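Local coordinates for alginate lyase AlgAT5 (Defluviitalea, PDB 5ZQI), which probably cleaves alginate by beta-elimination, as a polysaccharide lyase of family 7 built on a beta-sandwich fold, at residues A[90-95]-A[103-108]; A[148-153]-A[260-265]. All blocks are in the same frame, centred on the assembly; numbering follows the deposited sequence.

Interaction 1. Residues A[90-95]-A[103-108]; sequences SEYFHV and VFKAHC
F93 and F104 face each other across a beta hairpin, strands 93-95 and 102-107, at one border of the seven-stranded antiparallel sheet. They form a non-hydrogen-bonded pair. H94 and V103 form the next, hydrogen-bonded pair. V103 N donates to H94 O at 2.8 Å, and H94 N returns a longer bond to V103 O at 3.2 Å. Beyond the ladder, a bond from K105 N to Y92 O holds the loop residue Y92.

The two phenylalanine side chains run side by side. The edge of the F93 ring is turned to the face of F104, offset, with the planes at 65°. The closest atoms are F93 CE1 and F104 CE2, 3.6 Å apart. Both rings point into the sandwich, where F93 reaches C121 and F104 reaches L123 of strand 120-127 in the other sheet.

H94 and V103 project from the reverse face. V103 CB sits over one face of the imidazole, 4.0 Å from the ring centroid, in a CH-pi contact. H94 has CG between its backbone N and carbonyl carbon (chi1 68°), and this folds the ring back over V103.

The K105 chain is fully extended. In one of two deposited conformers of E91, K105 NZ meets the anti lone pair of E91 OE2 at 2.8 Å, a salt bridge doubtful as a permanent link. K105 also makes a cation-pi contact with Y256. Y92 reaches farther along strand 102-107. Its ring is nearly parallel to that of H107 (20°) but slid aside, so overlap is slight. Its OH lies over the H107 face, 3.3 Å from CE1. K105 O is buried here without a polar partner.

This is a short antiparallel hairpin, two bridge pairs long, bordering one sheet of the PL7 beta-sandwich, its phenylalanines turned to the other sheet.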
loop_
_atom_site.group_PDB
_atom_site.type_symbol
_atom_site.label_atom_id
_atom_site.label_comp_id
_atom_site.label_asym_id
_atom_site.label_seq_id
_atom_site.Cartn_x
_atom_site.Cartn_y
_atom_site.Cartn_z
ATOM N N SER A 90 -13.488 13.073 1.132
ATOM C CA SER A 90 -13.586 13.400 2.559
ATOM C C SER A 90 -13.585 12.162 3.453
ATOM O O SER A 90 -13.238 12.265 4.632
ATOM C CB SER A 90 -14.843 14.222 2.792
ATOM O OG SER A 90 -15.979 13.428 2.566
ATOM N N GLU A 91 -14.027 11.014 2.944
ATOM C CA GLU A 91 -13.994 9.791 3.742
ATOM C C GLU A 91 -12.818 8.877 3.433
ATOM O O GLU A 91 -12.253 8.266 4.353
ATOM C CB GLU A 91 -15.283 8.988 3.547
ATOM C CG GLU A 91 -15.397 7.780 4.487
ATOM C CD GLU A 91 -16.768 7.166 4.508
ATOM O OE1 GLU A 91 -17.646 7.614 3.740
ATOM O OE2 GLU A 91 -16.969 6.225 5.310
ATOM N N TYR A 92 -12.439 8.738 2.167
ATOM C CA TYR A 92 -11.512 7.678 1.783
ATOM C C TYR A 92 -10.089 8.112 1.498
ATOM O O TYR A 92 -9.192 7.260 1.613
ATOM C CB TYR A 92 -12.062 6.915 0.544
ATOM C CG TYR A 92 -13.430 6.320 0.794
ATOM C CD1 TYR A 92 -13.631 5.396 1.806
ATOM C CD2 TYR A 92 -14.522 6.716 0.055
ATOM C CE1 TYR A 92 -14.875 4.864 2.042
ATOM C CE2 TYR A 92 -15.778 6.229 0.314
ATOM C CZ TYR A 92 -15.953 5.314 1.295
ATOM O OH TYR A 92 -17.215 4.816 1.502
ATOM N N PHE A 93 -9.848 9.390 1.179
ATOM C CA PHE A 93 -8.520 9.821 0.689
ATOM C C PHE A 93 -8.353 11.320 0.932
ATOM O O PHE A 93 -8.780 12.140 0.123
ATOM C CB PHE A 93 -8.364 9.471 -0.782
ATOM C CG PHE A 93 -7.051 9.903 -1.419
ATOM C CD1 PHE A 93 -5.886 9.213 -1.157
ATOM C CD2 PHE A 93 -7.003 10.979 -2.300
ATOM C CE1 PHE A 93 -4.710 9.583 -1.775
ATOM C CE2 PHE A 93 -5.838 11.357 -2.905
ATOM C CZ PHE A 93 -4.669 10.638 -2.650
ATOM N N HIS A 94 -7.791 11.646 2.060
ATOM C CA HIS A 94 -7.733 13.028 2.507
ATOM C C HIS A 94 -6.669 13.281 3.526
ATOM O O HIS A 94 -6.177 12.426 4.074
ATOM C CB HIS A 94 -9.134 13.404 3.085
ATOM C CG HIS A 94 -9.498 12.719 4.326
ATOM N ND1 HIS A 94 -10.129 11.522 4.344
ATOM C CD2 HIS A 94 -9.250 13.014 5.603
ATOM C CE1 HIS A 94 -10.278 11.129 5.586
ATOM N NE2 HIS A 94 -9.753 12.013 6.368
ATOM N N VAL A 95 -6.376 14.566 3.733
ATOM C CA VAL A 95 -5.375 14.919 4.737
ATOM C C VAL A 95 -5.986 14.823 6.133
ATOM O O VAL A 95 -7.142 15.217 6.362
ATOM C CB VAL A 95 -4.805 16.324 4.473
ATOM C CG1 VAL A 95 -3.764 16.725 5.529
ATOM C CG2 VAL A 95 -4.195 16.377 3.062
ATOM N N VAL A 103 -4.769 10.135 4.873
ATOM C CA VAL A 103 -5.619 9.057 5.359
ATOM C C VAL A 103 -6.140 8.255 4.175
ATOM O O VAL A 103 -6.690 8.826 3.220
ATOM C CB VAL A 103 -6.795 9.631 6.166
ATOM C CG1 VAL A 103 -7.733 8.484 6.623
ATOM C CG2 VAL A 103 -6.321 10.439 7.336
ATOM N N PHE A 104 -5.942 6.930 4.229
ATOM C CA PHE A 104 -6.473 5.983 3.247
ATOM C C PHE A 104 -7.442 5.075 3.999
ATOM O O PHE A 104 -7.045 4.417 4.967
ATOM C CB PHE A 104 -5.382 5.133 2.600
ATOM C CG PHE A 104 -4.356 5.894 1.805
ATOM C CD1 PHE A 104 -3.316 6.568 2.440
ATOM C CD2 PHE A 104 -4.395 5.896 0.422
ATOM C CE1 PHE A 104 -2.366 7.233 1.675
ATOM C CE2 PHE A 104 -3.455 6.556 -0.319
ATOM C CZ PHE A 104 -2.441 7.224 0.300
ATOM N N LYS A 105 -8.681 4.985 3.521
ATOM C CA LYS A 105 -9.711 4.140 4.128
ATOM C C LYS A 105 -10.344 3.270 3.059
ATOM O O LYS A 105 -10.722 3.776 2.012
ATOM C CB LYS A 105 -10.788 4.995 4.826
ATOM C CG LYS A 105 -11.997 4.191 5.290
ATOM C CD LYS A 105 -12.982 5.056 6.053
ATOM C CE LYS A 105 -14.265 4.283 6.343
ATOM N NZ LYS A 105 -15.270 5.039 7.125
ATOM N N ALA A 106 -10.515 1.975 3.341
ATOM C CA ALA A 106 -11.316 1.096 2.491
ATOM C C ALA A 106 -12.200 0.234 3.375
ATOM O O ALA A 106 -11.702 -0.528 4.209
ATOM C CB ALA A 106 -10.429 0.241 1.574
ATOM N N HIS A 107 -13.503 0.381 3.186
ATOM C CA HIS A 107 -14.494 -0.347 3.969
ATOM C C HIS A 107 -14.825 -1.697 3.350
ATOM O O HIS A 107 -14.709 -1.893 2.146
ATOM C CB HIS A 107 -15.770 0.486 4.120
ATOM C CG HIS A 107 -16.410 0.864 2.818
ATOM N ND1 HIS A 107 -15.712 1.455 1.783
ATOM C CD2 HIS A 107 -17.681 0.714 2.381
ATOM C CE1 HIS A 107 -16.535 1.654 0.766
ATOM N NE2 HIS A 107 -17.737 1.226 1.110
ATOM N N CYS A 108 -15.274 -2.623 4.205
ATOM C CA CYS A 108 -15.471 -4.013 3.785
ATOM C C CYS A 108 -16.576 -4.157 2.761
ATOM O O CYS A 108 -16.594 -5.141 2.008
ATOM C CB CYS A 108 -15.734 -4.888 5.017
ATOM S SG CYS A 108 -14.308 -5.011 6.140
#

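Interaction 2. Residues A[148-153]-A[260-265]; sequences DQKITH and EIYNLV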
loop_
_atom_site.group_PDB
_atom_site.type_symbol
_atom_site.label_atom_id
_atom_site.label_comp_id
_atom_site.label_asym_id
_atom_site.label_seq_id
_atom_site.Cartn_x
_atom_site.Cartn_y
_atom_site.Cartn_z
ATOM N N ASP A 148 6.489 5.765 5.419
ATOM C CA ASP A 148 6.462 6.214 6.810
ATOM C C ASP A 148 4.984 6.377 7.133
ATOM O O ASP A 148 4.320 7.235 6.545
ATOM C CB ASP A 148 7.258 7.506 6.911
ATOM C CG ASP A 148 7.263 8.101 8.269
ATOM O OD1 ASP A 148 6.683 7.523 9.201
ATOM O OD2 ASP A 148 7.946 9.156 8.406
ATOM N N GLN A 149 4.436 5.514 7.995
ATOM C CA GLN A 149 2.982 5.409 8.113
ATOM C C GLN A 149 2.604 4.892 9.491
ATOM O O GLN A 149 3.463 4.474 10.277
ATOM C CB GLN A 149 2.410 4.502 7.005
ATOM C CG GLN A 149 2.908 3.029 7.066
ATOM C CD GLN A 149 2.369 2.179 5.949
ATOM O OE1 GLN A 149 1.314 2.458 5.391
ATOM N NE2 GLN A 149 3.103 1.153 5.600
ATOM N N LYS A 150 1.301 4.937 9.789
ATOM C CA LYS A 150 0.747 4.256 10.957
ATOM C C LYS A 150 -0.578 3.645 10.548
ATOM O O LYS A 150 -1.282 4.208 9.708
ATOM C CB LYS A 150 0.584 5.186 12.137
ATOM C CG LYS A 150 -0.420 6.299 11.931
ATOM C CD LYS A 150 -0.456 7.225 13.143
ATOM C CE LYS A 150 -1.383 8.382 12.906
ATOM N NZ LYS A 150 -1.290 9.358 14.045
ATOM N N ILE A 151 -0.879 2.455 11.044
ATOM C CA ILE A 151 -2.161 1.806 10.773
ATOM C C ILE A 151 -3.113 2.154 11.910
ATOM O O ILE A 151 -2.749 2.019 13.087
ATOM C CB ILE A 151 -1.998 0.288 10.619
ATOM C CG1 ILE A 151 -0.955 -0.039 9.543
ATOM C CG2 ILE A 151 -3.377 -0.351 10.336
ATOM C CD1 ILE A 151 -0.422 -1.484 9.628
ATOM N N THR A 152 -4.316 2.647 11.577
ATOM C CA THR A 152 -5.192 3.212 12.596
ATOM C C THR A 152 -6.490 2.453 12.841
ATOM O O THR A 152 -7.127 2.688 13.876
ATOM C CB THR A 152 -5.546 4.670 12.272
ATOM O OG1 THR A 152 -6.111 4.760 10.958
ATOM C CG2 THR A 152 -4.301 5.556 12.310
ATOM N N HIS A 153 -6.888 1.542 11.955
ATOM C CA HIS A 153 -8.162 0.861 12.141
ATOM C C HIS A 153 -8.138 -0.430 11.340
ATOM O O HIS A 153 -7.544 -0.500 10.260
ATOM C CB HIS A 153 -9.337 1.749 11.702
ATOM C CG HIS A 153 -10.657 1.366 12.294
ATOM N ND1 HIS A 153 -11.153 1.917 13.459
ATOM C CD2 HIS A 153 -11.615 0.527 11.838
ATOM C CE1 HIS A 153 -12.343 1.401 13.714
ATOM N NE2 HIS A 153 -12.637 0.540 12.756
ATOM N N GLU A 260 -2.550 6.015 7.775
ATOM C CA GLU A 260 -2.126 7.387 7.528
ATOM C C GLU A 260 -0.670 7.328 7.085
ATOM O O GLU A 260 0.169 6.754 7.792
ATOM C CB GLU A 260 -2.292 8.256 8.776
ATOM C CG GLU A 260 -3.727 8.339 9.267
ATOM C CD GLU A 260 -3.981 9.388 10.336
ATOM O OE1 GLU A 260 -3.101 10.272 10.545
ATOM O OE2 GLU A 260 -5.057 9.323 10.959
ATOM N N ILE A 261 -0.382 7.882 5.908
ATOM C CA ILE A 261 0.974 7.911 5.348
ATOM C C ILE A 261 1.515 9.333 5.501
ATOM O O ILE A 261 0.956 10.291 4.948
ATOM C CB ILE A 261 1.025 7.451 3.869
ATOM C CG1 ILE A 261 0.484 6.025 3.775
ATOM C CG2 ILE A 261 2.448 7.623 3.313
ATOM C CD1 ILE A 261 0.610 5.396 2.366
ATOM N N TYR A 262 2.641 9.453 6.195
ATOM C CA TYR A 262 3.335 10.715 6.443
ATOM C C TYR A 262 4.369 11.047 5.383
ATOM O O TYR A 262 4.512 12.222 5.015
ATOM C CB TYR A 262 4.036 10.636 7.807
ATOM C CG TYR A 262 3.121 10.692 8.987
ATOM C CD1 TYR A 262 2.436 9.568 9.410
ATOM C CD2 TYR A 262 2.915 11.885 9.673
ATOM C CE1 TYR A 262 1.571 9.661 10.407
ATOM C CE2 TYR A 262 2.071 11.962 10.737
ATOM C CZ TYR A 262 1.376 10.893 11.074
ATOM O OH TYR A 262 0.520 10.930 12.207
ATOM N N ASN A 263 5.074 10.036 4.873
ATOM C CA ASN A 263 6.093 10.208 3.854
ATOM C C ASN A 263 6.087 8.960 2.987
ATOM O O ASN A 263 5.802 7.858 3.463
ATOM C CB ASN A 263 7.501 10.432 4.464
ATOM C CG ASN A 263 7.603 11.709 5.303
ATOM O OD1 ASN A 263 7.693 12.831 4.783
ATOM N ND2 ASN A 263 7.579 11.539 6.614
ATOM N N LEU A 264 6.408 9.142 1.718
ATOM C CA LEU A 264 6.351 8.099 0.699
ATOM C C LEU A 264 7.361 8.477 -0.372
ATOM O O LEU A 264 7.292 9.584 -0.914
ATOM C CB LEU A 264 4.953 7.980 0.102
ATOM C CG LEU A 264 4.745 6.928 -0.983
ATOM C CD1 LEU A 264 4.992 5.544 -0.444
ATOM C CD2 LEU A 264 3.299 7.045 -1.503
ATOM N N VAL A 265 8.283 7.569 -0.675
ATOM C CA VAL A 265 9.271 7.797 -1.723
ATOM C C VAL A 265 9.537 6.505 -2.482
ATOM O O VAL A 265 9.621 5.424 -1.901
ATOM C CB VAL A 265 10.598 8.381 -1.178
ATOM C CG1 VAL A 265 11.348 7.399 -0.320
ATOM C CG2 VAL A 265 11.492 8.912 -2.292
HETATM O O HOH W 1 -2.960 11.416 13.108
#
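This is an antiparallel pairing of strands 142-153 and 256-269, neighbours inside the seven-stranded sheet, with K150 opposite E260 and D148 opposite N263. K150 N donates to E260 O and E260 N to K150 O, both at 2.9 Å. At D148 the register slips by one residue. D148 O takes Y262 N at 2.8 Å and, weakly, N263 N, so Y262 and N263 share one partner in a classic beta bulge.

N263 ND2 meets D148 OD2 at 3.0 Å, from above the carboxylate plane. The same OD2 has a salt bridge to R204, which also makes a cation-pi contact with Y262. Q149 and I261 point to the other face. There Q149 bonds through OE1 to N259 and through NE2 to V163 O.

With chi1 at 65°, the side chain of K150 starts out over its own backbone. Its extended chain then runs past the edge of the Y262 ring, and NZ donates to Y262 OH at 3.0 Å. E260 OE1 lies 4.0 Å from K150 NZ, beyond a salt bridge, but a water links them. E260 OE1 also accepts from N96. A methionine in place of K150 would probably leave Y262 OH and the water without this donor, and E260 without this nearby positive charge.

The whole is a bulged antiparallel strand pair of a beta-sandwich, with the bulge where strand 256-269 turns a corner.

From the N terminus, interaction 1 comes first. It closes a short loop of seven residues between 90-95 and 103-108. Interaction 1 is complete before interaction 2 opens, so the two follow in series and do not cross. Between the segments of interaction 2 lie 106 residues, with many strands of both sheets. The contacts meet through strand 256-269, which lies between strands 102-107 and 142-153. F104 CE1 packs on I261 CD1 at 3.6 Å on the inner side, and V103 CG2 touches E260 CG at 3.9 Å on the other. Together they run from the border hairpin, through strand 256-269 near the C terminus, to strand 142-153 in the middle of the sheet.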